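Long-range contacts in uncharacterized protein (Parabacteroides merdae ATCC 43184, PDB 5BMT), which is of unknown function but has an immunoglobulin-like fold and probably carries an OB domain of the lipoprotein BF3042 type: residues N100-S105 against A163-E168; V121-F126 against N176-I181; F126-T131 against A171-N176; R207-L212 against W224-I229. All coordinates share one frame; numbering follows the deposited sequence.

All four contacts belong to one large, branched, mixed sheet. Contacts 1, 2 and 3 form a cluster, their centres about 12 Å from one another. Contacts 2 and 3 share Phe126 and Asn176: strand 173-184 pairs first with 128-131 and then with 118-126, and in sequence contact 3 falls between the two halves of contact 2. Contact 1 alternates with both along the chain; it meets contact 2 where Ser105 N approaches Thr125 O (2.8 Å) and contact 3 where Glu168 packs on Leu130. Contact 4, a hairpin that comes last in the chain, has its centre about 16 Å from that of contact 1; neighbouring strands 153-167 and 203-214 tie the two together.

Contact 1. Residues N100-S105 against A163-E168; sequences NELLLS and AQKREE
Asn100 and Leu102 hold the strand around Ala163 and Lys165 through two backbone bonds. Lys165 N gives a nearly straight bond to Asn100 O (2.9 Å, 168°), and Leu102 N reaches Ala163 O at 3.0 Å. Between them Glu101 CA adds a C-H contact to Ala163 O. The close-packed part lies around Ala163: Leu104 turns CD1 back onto Ala163 CB (3.9 Å), and on this buried side water 1 makes a polar bridge, accepting a hydrogen bond from Ala163 N (2.8 Å) and lying near both Leu102 O and Glu101 OE2. That carboxylate is further fixed by a salt bridge to Arg162 and by Leu98 N, and Gln164 NE2 binds Asp99 O. The looser, solvent side is the Asn100 end, where Asn100 CB comes only to 3.6 Å from Lys165 O. There Lys165 CE touches Leu102 CD2, the side chains crossing at about a right angle, and a bend at chi3 (-62°) carries NZ off to exposed Glu168 OE1 in a salt bridge (2.9 Å). The short strand 101-102 thus lines one edge of 153-167, which also pairs with 134-140; Leu102 and Leu104 pack on Phe126 of strand 118-126, and Leu104 N bonds to Pro211 O of strand 203-214.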
loop_
_atom_site.group_PDB
_atom_site.type_symbol
_atom_site.label_atom_id
_atom_site.label_comp_id
_atom_site.label_asym_id
_atom_site.label_seq_id
_atom_site.Cartn_x
_atom_site.Cartn_y
_atom_site.Cartn_z
ATOM N N ASN A 100 21.713 -9.368 4.069
ATOM C CA ASN A 100 21.630 -7.932 3.772
ATOM C C ASN A 100 20.344 -7.305 4.349
ATOM O O ASN A 100 19.866 -6.305 3.826
ATOM C CB ASN A 100 21.721 -7.677 2.243
ATOM C CG ASN A 100 22.998 -8.213 1.644
ATOM O OD1 ASN A 100 22.989 -9.032 0.721
ATOM N ND2 ASN A 100 24.112 -7.830 2.218
ATOM N N GLU A 101 19.798 -7.892 5.422
ATOM C CA GLU A 101 18.578 -7.361 6.015
ATOM C C GLU A 101 18.782 -5.952 6.570
ATOM O O GLU A 101 19.843 -5.637 7.118
ATOM C CB GLU A 101 18.049 -8.282 7.119
ATOM C CG GLU A 101 16.673 -7.842 7.608
ATOM C CD GLU A 101 15.754 -8.880 8.203
ATOM O OE1 GLU A 101 16.216 -9.998 8.523
ATOM O OE2 GLU A 101 14.556 -8.565 8.353
ATOM N N LEU A 102 17.726 -5.122 6.456
ATOM C CA LEU A 102 17.716 -3.767 6.997
ATOM C C LEU A 102 16.708 -3.630 8.112
ATOM O O LEU A 102 15.609 -4.192 8.027
ATOM C CB LEU A 102 17.309 -2.784 5.885
ATOM C CG LEU A 102 18.237 -2.739 4.694
ATOM C CD1 LEU A 102 17.589 -1.966 3.565
ATOM C CD2 LEU A 102 19.586 -2.086 5.052
ATOM N N LEU A 103 17.022 -2.809 9.106
ATOM C CA LEU A 103 16.055 -2.459 10.132
ATOM C C LEU A 103 15.151 -1.375 9.579
ATOM O O LEU A 103 15.595 -0.531 8.771
ATOM C CB LEU A 103 16.752 -1.929 11.383
ATOM C CG LEU A 103 17.641 -2.919 12.070
ATOM C CD1 LEU A 103 18.390 -2.237 13.243
ATOM C CD2 LEU A 103 16.846 -4.145 12.557
ATOM N N LEU A 104 13.915 -1.353 10.045
ATOM C CA LEU A 104 12.947 -0.326 9.640
ATOM C C LEU A 104 12.566 0.530 10.841
ATOM O O LEU A 104 12.788 0.136 11.992
ATOM C CB LEU A 104 11.698 -0.998 9.052
ATOM C CG LEU A 104 11.750 -1.436 7.578
ATOM C CD1 LEU A 104 12.606 -2.651 7.377
ATOM C CD2 LEU A 104 10.354 -1.850 7.132
ATOM N N SER A 105 11.950 1.685 10.568
ATOM C CA SER A 105 11.524 2.615 11.623
ATOM C C SER A 105 10.041 3.027 11.468
ATOM O O SER A 105 9.577 3.942 12.151
ATOM C CB SER A 105 12.422 3.843 11.596
ATOM O OG SER A 105 12.277 4.549 10.373
ATOM N N ALA A 163 12.960 -6.137 4.826
ATOM C CA ALA A 163 13.680 -5.535 3.703
ATOM C C ALA A 163 15.088 -6.063 3.582
ATOM O O ALA A 163 15.741 -6.295 4.610
ATOM C CB ALA A 163 13.758 -4.030 3.895
ATOM N N GLN A 164 15.566 -6.141 2.341
ATOM C CA GLN A 164 16.964 -6.479 2.051
ATOM C C GLN A 164 17.559 -5.380 1.200
ATOM O O GLN A 164 16.891 -4.894 0.284
ATOM C CB GLN A 164 17.107 -7.817 1.308
ATOM C CG GLN A 164 16.707 -9.035 2.142
ATOM C CD GLN A 164 16.681 -10.271 1.268
ATOM O OE1 GLN A 164 15.811 -10.434 0.410
ATOM N NE2 GLN A 164 17.645 -11.165 1.455
ATOM N N LYS A 165 18.813 -4.996 1.477
ATOM C CA LYS A 165 19.482 -4.010 0.632
ATOM C C LYS A 165 19.914 -4.703 -0.664
ATOM O O LYS A 165 20.528 -5.779 -0.595
ATOM C CB LYS A 165 20.692 -3.385 1.357
ATOM C CG LYS A 165 21.180 -2.080 0.708
ATOM C CD LYS A 165 22.528 -1.594 1.275
ATOM C CE LYS A 165 22.509 -1.276 2.745
ATOM N NZ LYS A 165 23.838 -0.766 3.198
ATOM N N ARG A 166 19.580 -4.104 -1.827
ATOM C CA ARG A 166 19.993 -4.691 -3.112
ATOM C C ARG A 166 21.081 -3.856 -3.794
ATOM O O ARG A 166 21.923 -4.433 -4.494
ATOM C CB ARG A 166 18.801 -4.885 -4.053
ATOM C CG ARG A 166 17.713 -5.814 -3.491
ATOM C CD ARG A 166 18.084 -7.306 -3.398
ATOM N NE ARG A 166 18.298 -7.923 -4.712
ATOM C CZ ARG A 166 17.340 -8.441 -5.475
ATOM N NH1 ARG A 166 16.081 -8.456 -5.055
ATOM N NH2 ARG A 166 17.643 -9.006 -6.638
ATOM N N GLU A 167 21.091 -2.526 -3.596
ATOM C CA GLU A 167 22.131 -1.622 -4.135
ATOM C C GLU A 167 22.538 -0.687 -3.020
ATOM O O GLU A 167 21.668 -0.134 -2.349
ATOM C CB GLU A 167 21.652 -0.839 -5.367
ATOM C CG GLU A 167 21.354 -1.701 -6.590
ATOM C CD GLU A 167 20.727 -1.002 -7.784
ATOM O OE1 GLU A 167 21.177 0.113 -8.135
ATOM O OE2 GLU A 167 19.816 -1.598 -8.404
ATOM N N GLU A 168 23.850 -0.516 -2.812
ATOM C CA GLU A 168 24.425 0.268 -1.720
ATOM C C GLU A 168 24.085 1.754 -1.774
ATOM O O GLU A 168 23.758 2.337 -0.740
ATOM C CB GLU A 168 25.955 0.084 -1.714
ATOM C CG GLU A 168 26.711 0.845 -0.625
ATOM C CD GLU A 168 26.521 0.429 0.821
ATOM O OE1 GLU A 168 25.828 -0.582 1.077
ATOM O OE2 GLU A 168 27.086 1.116 1.701
HETATM O O HOH W 1 13.786 -6.111 7.485
#

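Contact 2. Residues V121-F126 against N176-I181; sequences VVIPTF and NAMDPI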
loop_
_atom_site.group_PDB
_atom_site.type_symbol
_atom_site.label_atom_id
_atom_site.label_comp_id
_atom_site.label_asym_id
_atom_site.label_seq_id
_atom_site.Cartn_x
_atom_site.Cartn_y
_atom_site.Cartn_z
ATOM N N VAL A 121 -0.848 -0.542 -0.103
ATOM C CA VAL A 121 0.265 0.394 -0.242
ATOM C C VAL A 121 0.899 0.451 1.132
ATOM O O VAL A 121 0.183 0.686 2.125
ATOM C CB VAL A 121 -0.158 1.804 -0.727
ATOM C CG1 VAL A 121 0.983 2.826 -0.604
ATOM C CG2 VAL A 121 -0.659 1.738 -2.168
ATOM N N VAL A 122 2.211 0.209 1.199
ATOM C CA VAL A 122 2.883 0.248 2.494
ATOM C C VAL A 122 4.065 1.186 2.378
ATOM O O VAL A 122 4.682 1.279 1.313
ATOM C CB VAL A 122 3.244 -1.161 3.033
ATOM C CG1 VAL A 122 3.988 -1.984 2.035
ATOM C CG2 VAL A 122 3.992 -1.107 4.361
ATOM N N ILE A 123 4.327 1.937 3.446
ATOM C CA ILE A 123 5.403 2.913 3.423
ATOM C C ILE A 123 6.502 2.539 4.442
ATOM O O ILE A 123 6.543 3.070 5.557
ATOM C CB ILE A 123 4.872 4.343 3.638
ATOM C CG1 ILE A 123 3.686 4.657 2.664
ATOM C CG2 ILE A 123 6.034 5.341 3.426
ATOM C CD1 ILE A 123 3.083 6.052 2.865
ATOM N N PRO A 124 7.399 1.612 4.081
ATOM C CA PRO A 124 8.534 1.323 4.974
ATOM C C PRO A 124 9.358 2.588 5.124
ATOM O O PRO A 124 9.577 3.329 4.132
ATOM C CB PRO A 124 9.316 0.228 4.249
ATOM C CG PRO A 124 8.866 0.272 2.832
ATOM C CD PRO A 124 7.481 0.850 2.815
ATOM N N THR A 125 9.791 2.857 6.360
ATOM C CA THR A 125 10.590 4.025 6.702
ATOM C C THR A 125 11.908 3.536 7.268
ATOM O O THR A 125 11.937 2.456 7.881
ATOM C CB THR A 125 9.806 4.905 7.685
ATOM O OG1 THR A 125 8.484 5.089 7.166
ATOM C CG2 THR A 125 10.459 6.263 7.922
ATOM N N PHE A 126 12.981 4.314 7.065
ATOM C CA PHE A 126 14.304 3.973 7.532
ATOM C C PHE A 126 14.931 5.110 8.278
ATOM O O PHE A 126 14.880 6.256 7.812
ATOM C CB PHE A 126 15.204 3.618 6.335
ATOM C CG PHE A 126 14.691 2.449 5.538
ATOM C CD1 PHE A 126 13.750 2.635 4.528
ATOM C CD2 PHE A 126 15.068 1.151 5.860
ATOM C CE1 PHE A 126 13.230 1.548 3.832
ATOM C CE2 PHE A 126 14.537 0.061 5.166
ATOM C CZ PHE A 126 13.597 0.272 4.175
ATOM N N ASN A 176 15.213 9.375 7.917
ATOM C CA ASN A 176 13.761 9.117 7.930
ATOM C C ASN A 176 13.214 8.974 6.519
ATOM O O ASN A 176 12.160 9.530 6.169
ATOM C CB ASN A 176 13.004 10.250 8.687
ATOM C CG ASN A 176 13.538 10.490 10.071
ATOM O OD1 ASN A 176 13.872 9.544 10.800
ATOM N ND2 ASN A 176 13.789 11.761 10.417
ATOM N N ALA A 177 13.930 8.188 5.715
ATOM C CA ALA A 177 13.585 7.989 4.319
ATOM C C ALA A 177 12.428 7.061 4.187
ATOM O O ALA A 177 12.310 6.110 4.955
ATOM C CB ALA A 177 14.786 7.426 3.573
HETATM N N MSE A 178 11.570 7.337 3.209
HETATM C CA MSE A 178 10.377 6.539 2.964
HETATM C C MSE A 178 10.451 5.892 1.601
HETATM O O MSE A 178 10.957 6.501 0.658
HETATM C CB MSE A 178 9.121 7.402 3.078
HETATM C CG MSE A 178 8.897 7.904 4.505
HETATM SE SE MSE A 178 7.501 9.248 4.731
HETATM C CE MSE A 178 7.426 9.966 2.900
ATOM N N ASP A 179 9.978 4.654 1.499
ATOM C CA ASP A 179 10.019 3.907 0.233
ATOM C C ASP A 179 8.669 3.232 -0.035
ATOM O O ASP A 179 8.536 2.010 0.115
ATOM C CB ASP A 179 11.139 2.856 0.279
ATOM C CG ASP A 179 11.483 2.179 -1.048
ATOM O OD1 ASP A 179 11.067 2.699 -2.116
ATOM O OD2 ASP A 179 12.213 1.156 -1.029
ATOM N N PRO A 180 7.673 4.005 -0.493
ATOM C CA PRO A 180 6.350 3.422 -0.737
ATOM C C PRO A 180 6.402 2.285 -1.756
ATOM O O PRO A 180 7.040 2.411 -2.812
ATOM C CB PRO A 180 5.521 4.603 -1.252
ATOM C CG PRO A 180 6.273 5.835 -0.813
ATOM C CD PRO A 180 7.709 5.465 -0.723
ATOM N N ILE A 181 5.741 1.178 -1.425
ATOM C CA ILE A 181 5.661 -0.007 -2.297
ATOM C C ILE A 181 4.217 -0.508 -2.360
ATOM O O ILE A 181 3.392 -0.132 -1.525
ATOM C CB ILE A 181 6.615 -1.152 -1.830
ATOM C CG1 ILE A 181 6.205 -1.618 -0.420
ATOM C CG2 ILE A 181 8.079 -0.704 -1.892
ATOM C CD1 ILE A 181 6.965 -2.883 0.112
#
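Val122 and Ile181 each place CG1 between their own backbone N and carbonyl carbon (chi1 51° and 62°), and the Val122 methyl and the Ile181 methylene, on side chains that run side by side and point the same way, are pressed together: CG1 to CG1 is 3.3 Å, tighter than usual van der Waals contact. Their backbones are a hydrogen-bonded antiparallel pair, Ile181 N to Val122 O at 2.9 Å and Val122 N to Ile181 O at 3.0 Å. Further along, Asp179 N bonds to Pro124 O, and Phe126 N to Ala177 O (2.9 Å); the return bond from Ala177 N to Phe126 O is weak. Pro124 offers no N-H; instead its CD and CG lie against Asp179 O, CD at 3.1 Å. Exchanging this ring for an alanine here would remove both carbons and is likely to open a gap beside Asp179 O and Ile181 CG1. Thr125 and the selenomethionine Met178 share the opposite face, and Ile123 CG2 meets Met178 CB there (3.7 Å). Asp179 is anchored by Tyr137, which bonds to OD2. Strand 118-126 thus lies between 106-113 and 173-184; Val122, Pro124 and Ile181 pack on Leu161 of strand 153-167, while Ile123 and Pro180 reach Tyr13 of strand 10-18.

Contact 3. Residues F126-T131 against A171-N176; sequences FTSVLT and APTISN. With EDO (1,2-ethanediol), chain G.
Val129 and Ile174 carry the backbone bonds at the middle of this contact, Ile174 N to Val129 O at 2.8 Å and nearly straight (174°), Val129 N to Ile174 O at 3.0 Å. A third bond, Asn176 N to Thr127 O, comes from well above the carbonyl plane; both segments turn a corner near it. Among side-chain bonds, Thr131 grips Pro172 O: OG1 stands anti to its own carbonyl carbon and beside its N (chi1 -63°), which lets it donate to Pro172 O at 2.7 Å while Thr131 N adds a weak bond to the same oxygen. The peptide bond before Pro172 is cis, and CD of its ring lies 3.3 Å from the same Thr131 OG1. Van der Waals contacts are modest. Val129 CG2 rests on Ile174 CB (4.0 Å); on the other face Ser128 CB meets Thr173 CG2 at 3.7 Å, and Leu130 CD2 reaches Thr173 OG1. Thr173 N, turned from strand 128-131, bonds to O1 of an ethanediol (2.9 Å) that probably came from the crystallisation liquor. Hydrogen-bonded and non-hydrogen-bonded pairs alternate here as in any antiparallel ladder; this one, largely on the surface, prolongs the pairing of strand 173-184 past the corner at Thr127, within the immunoglobulin-like fold.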
loop_
_atom_site.group_PDB
_atom_site.type_symbol
_atom_site.label_atom_id
_atom_site.label_comp_id
_atom_site.label_asym_id
_atom_site.label_seq_id
_atom_site.Cartn_x
_atom_site.Cartn_y
_atom_site.Cartn_z
ATOM N N PHE A 126 12.981 4.314 7.065
ATOM C CA PHE A 126 14.304 3.973 7.532
ATOM C C PHE A 126 14.931 5.110 8.278
ATOM O O PHE A 126 14.880 6.256 7.812
ATOM C CB PHE A 126 15.204 3.618 6.335
ATOM C CG PHE A 126 14.691 2.449 5.538
ATOM C CD1 PHE A 126 13.750 2.635 4.528
ATOM C CD2 PHE A 126 15.068 1.151 5.860
ATOM C CE1 PHE A 126 13.230 1.548 3.832
ATOM C CE2 PHE A 126 14.537 0.061 5.166
ATOM C CZ PHE A 126 13.597 0.272 4.175
ATOM N N THR A 127 15.651 4.786 9.369
ATOM C CA THR A 127 16.421 5.783 10.129
ATOM C C THR A 127 17.345 6.525 9.164
ATOM O O THR A 127 17.387 7.750 9.171
ATOM C CB THR A 127 17.186 5.101 11.265
ATOM O OG1 THR A 127 16.258 4.460 12.129
ATOM C CG2 THR A 127 18.068 6.084 12.054
ATOM N N SER A 128 18.077 5.766 8.330
ATOM C CA SER A 128 18.954 6.341 7.325
ATOM C C SER A 128 19.093 5.422 6.146
ATOM O O SER A 128 18.992 4.202 6.276
ATOM C CB SER A 128 20.337 6.664 7.895
ATOM O OG SER A 128 21.078 5.515 8.251
ATOM N N VAL A 129 19.262 6.031 4.976
ATOM C CA VAL A 129 19.602 5.346 3.729
ATOM C C VAL A 129 20.641 6.177 3.016
ATOM O O VAL A 129 20.817 7.364 3.333
ATOM C CB VAL A 129 18.399 5.068 2.782
ATOM C CG1 VAL A 129 17.301 4.236 3.452
ATOM C CG2 VAL A 129 17.824 6.370 2.213
ATOM N N LEU A 130 21.270 5.600 1.999
ATOM C CA LEU A 130 22.153 6.383 1.153
ATOM C C LEU A 130 21.377 6.832 -0.062
ATOM O O LEU A 130 20.345 6.242 -0.398
ATOM C CB LEU A 130 23.419 5.608 0.730
ATOM C CG LEU A 130 24.432 5.278 1.826
ATOM C CD1 LEU A 130 25.711 4.653 1.215
ATOM C CD2 LEU A 130 24.837 6.539 2.625
ATOM N N THR A 131 21.867 7.888 -0.742
ATOM C CA THR A 131 21.262 8.345 -1.989
ATOM C C THR A 131 21.404 7.209 -3.020
ATOM O O THR A 131 22.455 6.584 -3.079
ATOM C CB THR A 131 21.960 9.659 -2.424
ATOM O OG1 THR A 131 21.696 10.643 -1.422
ATOM C CG2 THR A 131 21.473 10.169 -3.787
ATOM N N ALA A 171 26.852 8.741 -0.985
ATOM C CA ALA A 171 26.631 9.942 -0.180
ATOM C C ALA A 171 25.814 10.981 -0.978
ATOM O O ALA A 171 25.858 10.963 -2.209
ATOM C CB ALA A 171 27.976 10.525 0.259
ATOM N N PRO A 172 24.975 11.824 -0.334
ATOM C CA PRO A 172 24.776 11.968 1.116
ATOM C C PRO A 172 23.747 10.991 1.699
ATOM O O PRO A 172 22.964 10.366 0.979
ATOM C CB PRO A 172 24.273 13.412 1.233
ATOM C CG PRO A 172 23.453 13.600 -0.009
ATOM C CD PRO A 172 24.173 12.814 -1.084
ATOM N N THR A 173 23.762 10.895 3.027
ATOM C CA THR A 173 22.804 10.113 3.803
ATOM C C THR A 173 21.478 10.874 3.885
ATOM O O THR A 173 21.475 12.112 4.052
ATOM C CB THR A 173 23.392 9.853 5.204
ATOM O OG1 THR A 173 24.633 9.149 5.057
ATOM C CG2 THR A 173 22.451 9.072 6.118
ATOM N N ILE A 174 20.366 10.123 3.764
ATOM C CA ILE A 174 19.008 10.644 3.895
ATOM C C ILE A 174 18.437 10.069 5.182
ATOM O O ILE A 174 18.478 8.848 5.385
ATOM C CB ILE A 174 18.104 10.315 2.664
ATOM C CG1 ILE A 174 18.706 10.842 1.343
ATOM C CG2 ILE A 174 16.665 10.829 2.862
ATOM C CD1 ILE A 174 18.202 10.110 0.056
ATOM N N SER A 175 17.918 10.940 6.062
ATOM C CA SER A 175 17.296 10.504 7.312
ATOM C C SER A 175 15.802 10.334 7.169
ATOM O O SER A 175 15.177 11.078 6.412
ATOM C CB SER A 175 17.556 11.526 8.413
ATOM O OG SER A 175 18.934 11.574 8.735
ATOM N N ASN A 176 15.213 9.375 7.917
ATOM C CA ASN A 176 13.761 9.117 7.930
ATOM C C ASN A 176 13.214 8.974 6.519
ATOM O O ASN A 176 12.160 9.530 6.169
ATOM C CB ASN A 176 13.004 10.250 8.687
ATOM C CG ASN A 176 13.538 10.490 10.071
ATOM O OD1 ASN A 176 13.872 9.544 10.800
ATOM N ND2 ASN A 176 13.789 11.761 10.417
HETATM C C1 EDO G . 26.652 12.338 5.125
HETATM O O1 EDO G . 25.435 12.700 4.485
HETATM C C2 EDO G . 27.802 12.208 4.089
HETATM O O2 EDO G . 27.865 13.365 3.272
HETATM O O HOH W 2 18.621 9.388 10.964
#

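Contact 4. Residues R207-L212 against W224-I229; sequences RVKYPL and WGYSKI
Ser227 and Val208 satisfy each other twice: Ser227 N donates to Val208 O (2.9 Å), and Val208 N donates to the hydroxyl, Ser227 OG, at 2.9 Å and 165°. With chi1 at 75° that hydroxyl stands over its own backbone and donates a hydrogen bond to Lys228 O (2.7 Å), so OG both accepts and donates. Tyr210 and Gly225 form the next hydrogen-bonded pair, Gly225 N to Tyr210 O at 2.8 Å and Tyr210 N to Gly225 O. These bonds knit a beta hairpin of strands 203-214 and 221-233, and the Tyr210 ring lies with one face over Gly225, whose CA makes a CH-pi contact. The phenol OH is linked through water 3 to Tyr226 O, which accepts a hydrogen bond from that water at 2.7 Å. With an alanine in place of Tyr210, the water would probably lose its phenol partner and Gly225 the ring that covers it. Tyr226 CD2 lies over one face of the Arg207 guanidinium (planes 22° apart), whose NE is bonded to Thr158 OG1. Lys209 sets CE over the Trp224 six-membered ring and its NZ, 4.7 Å from that ring's centroid, makes a cation-pi contact.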
loop_
_atom_site.group_PDB
_atom_site.type_symbol
_atom_site.label_atom_id
_atom_site.label_comp_id
_atom_site.label_asym_id
_atom_site.label_seq_id
_atom_site.Cartn_x
_atom_site.Cartn_y
_atom_site.Cartn_z
ATOM N N ARG A 207 -2.369 -4.990 11.186
ATOM C CA ARG A 207 -1.221 -4.127 11.390
ATOM C C ARG A 207 -0.020 -4.780 10.737
ATOM O O ARG A 207 -0.074 -5.976 10.431
ATOM C CB ARG A 207 -0.973 -3.854 12.867
ATOM C CG ARG A 207 -0.669 -5.144 13.599
ATOM C CD ARG A 207 -0.490 -4.848 15.053
ATOM N NE ARG A 207 -0.149 -6.061 15.781
ATOM C CZ ARG A 207 0.283 -6.056 17.034
ATOM N NH1 ARG A 207 0.470 -4.911 17.673
ATOM N NH2 ARG A 207 0.574 -7.191 17.644
ATOM N N VAL A 208 1.062 -4.022 10.565
ATOM C CA VAL A 208 2.281 -4.530 9.948
ATOM C C VAL A 208 3.402 -4.446 10.958
ATOM O O VAL A 208 3.678 -3.353 11.462
ATOM C CB VAL A 208 2.635 -3.766 8.652
ATOM C CG1 VAL A 208 3.935 -4.308 8.036
ATOM C CG2 VAL A 208 1.505 -3.868 7.632
ATOM N N LYS A 209 4.061 -5.598 11.235
ATOM C CA LYS A 209 5.210 -5.613 12.113
ATOM C C LYS A 209 6.492 -5.566 11.273
ATOM O O LYS A 209 6.519 -5.973 10.102
ATOM C CB LYS A 209 5.156 -6.800 13.054
ATOM C CG LYS A 209 5.545 -8.134 12.532
ATOM C CD LYS A 209 5.753 -9.051 13.779
ATOM C CE LYS A 209 6.706 -10.187 13.512
ATOM N NZ LYS A 209 6.132 -11.505 13.900
ATOM N N TYR A 210 7.548 -5.017 11.846
ATOM C CA TYR A 210 8.795 -4.874 11.124
ATOM C C TYR A 210 9.972 -4.943 12.096
ATOM O O TYR A 210 9.802 -4.632 13.273
ATOM C CB TYR A 210 8.820 -3.512 10.362
ATOM C CG TYR A 210 8.581 -2.305 11.253
ATOM C CD1 TYR A 210 9.633 -1.689 11.924
ATOM C CD2 TYR A 210 7.302 -1.785 11.426
ATOM C CE1 TYR A 210 9.419 -0.583 12.743
ATOM C CE2 TYR A 210 7.070 -0.680 12.245
ATOM C CZ TYR A 210 8.136 -0.077 12.899
ATOM O OH TYR A 210 7.941 1.022 13.707
ATOM N N PRO A 211 11.171 -5.293 11.626
ATOM C CA PRO A 211 12.323 -5.371 12.554
ATOM C C PRO A 211 12.754 -3.980 13.022
ATOM O O PRO A 211 13.010 -3.088 12.216
ATOM C CB PRO A 211 13.426 -6.027 11.706
ATOM C CG PRO A 211 12.720 -6.695 10.584
ATOM C CD PRO A 211 11.519 -5.796 10.286
ATOM N N LEU A 212 12.920 -3.840 14.344
ATOM C CA LEU A 212 13.308 -2.574 14.960
ATOM C C LEU A 212 14.770 -2.614 15.407
ATOM O O LEU A 212 15.478 -1.606 15.290
ATOM C CB LEU A 212 12.390 -2.343 16.159
ATOM C CG LEU A 212 12.374 -0.985 16.787
ATOM C CD1 LEU A 212 11.869 0.118 15.757
ATOM C CD2 LEU A 212 11.408 -0.996 17.985
ATOM N N TRP A 224 10.761 -5.878 17.573
ATOM C CA TRP A 224 9.893 -5.528 16.445
ATOM C C TRP A 224 9.095 -4.287 16.739
ATOM O O TRP A 224 8.721 -4.035 17.901
ATOM C CB TRP A 224 8.903 -6.685 16.195
ATOM C CG TRP A 224 9.563 -8.004 15.916
ATOM C CD1 TRP A 224 10.061 -8.889 16.835
ATOM C CD2 TRP A 224 9.878 -8.533 14.630
ATOM N NE1 TRP A 224 10.594 -9.983 16.190
ATOM C CE2 TRP A 224 10.486 -9.793 14.834
ATOM C CE3 TRP A 224 9.636 -8.096 13.311
ATOM C CZ2 TRP A 224 10.904 -10.595 13.768
ATOM C CZ3 TRP A 224 10.055 -8.895 12.258
ATOM C CH2 TRP A 224 10.677 -10.127 12.493
ATOM N N GLY A 225 8.817 -3.547 15.678
ATOM C CA GLY A 225 7.935 -2.388 15.722
ATOM C C GLY A 225 6.633 -2.768 15.048
ATOM O O GLY A 225 6.574 -3.754 14.295
ATOM N N TYR A 226 5.575 -1.978 15.276
ATOM C CA TYR A 226 4.266 -2.258 14.699
ATOM C C TYR A 226 3.659 -0.980 14.193
ATOM O O TYR A 226 3.718 0.065 14.879
ATOM C CB TYR A 226 3.314 -2.882 15.764
ATOM C CG TYR A 226 3.828 -4.192 16.328
ATOM C CD1 TYR A 226 4.747 -4.214 17.376
ATOM C CD2 TYR A 226 3.411 -5.412 15.796
ATOM C CE1 TYR A 226 5.277 -5.417 17.857
ATOM C CE2 TYR A 226 3.890 -6.625 16.308
ATOM C CZ TYR A 226 4.837 -6.619 17.322
ATOM O OH TYR A 226 5.340 -7.803 17.810
ATOM N N SER A 227 3.040 -1.065 13.037
ATOM C CA SER A 227 2.296 0.071 12.495
ATOM C C SER A 227 1.044 0.311 13.320
ATOM O O SER A 227 0.646 -0.531 14.128
ATOM C CB SER A 227 1.859 -0.253 11.059
ATOM O OG SER A 227 0.776 -1.182 11.010
ATOM N N LYS A 228 0.375 1.428 13.048
ATOM C CA LYS A 228 -0.958 1.640 13.563
ATOM C C LYS A 228 -1.882 0.602 12.929
ATOM O O LYS A 228 -1.537 -0.005 11.895
ATOM C CB LYS A 228 -1.463 3.042 13.182
ATOM C CG LYS A 228 -0.723 4.170 13.843
ATOM C CD LYS A 228 -1.518 5.475 13.735
ATOM C CE LYS A 228 -1.497 6.133 12.368
ATOM N NZ LYS A 228 -2.603 7.116 12.221
ATOM N N ILE A 229 -3.059 0.409 13.516
ATOM C CA ILE A 229 -4.028 -0.494 12.940
ATOM C C ILE A 229 -4.656 0.146 11.687
ATOM O O ILE A 229 -4.986 1.343 11.662
ATOM C CB ILE A 229 -5.088 -0.862 14.003
ATOM C CG1 ILE A 229 -4.431 -1.693 15.139
ATOM C CG2 ILE A 229 -6.320 -1.588 13.380
ATOM C CD1 ILE A 229 -5.247 -1.705 16.458
HETATM O O HOH W 3 5.364 2.015 13.965
#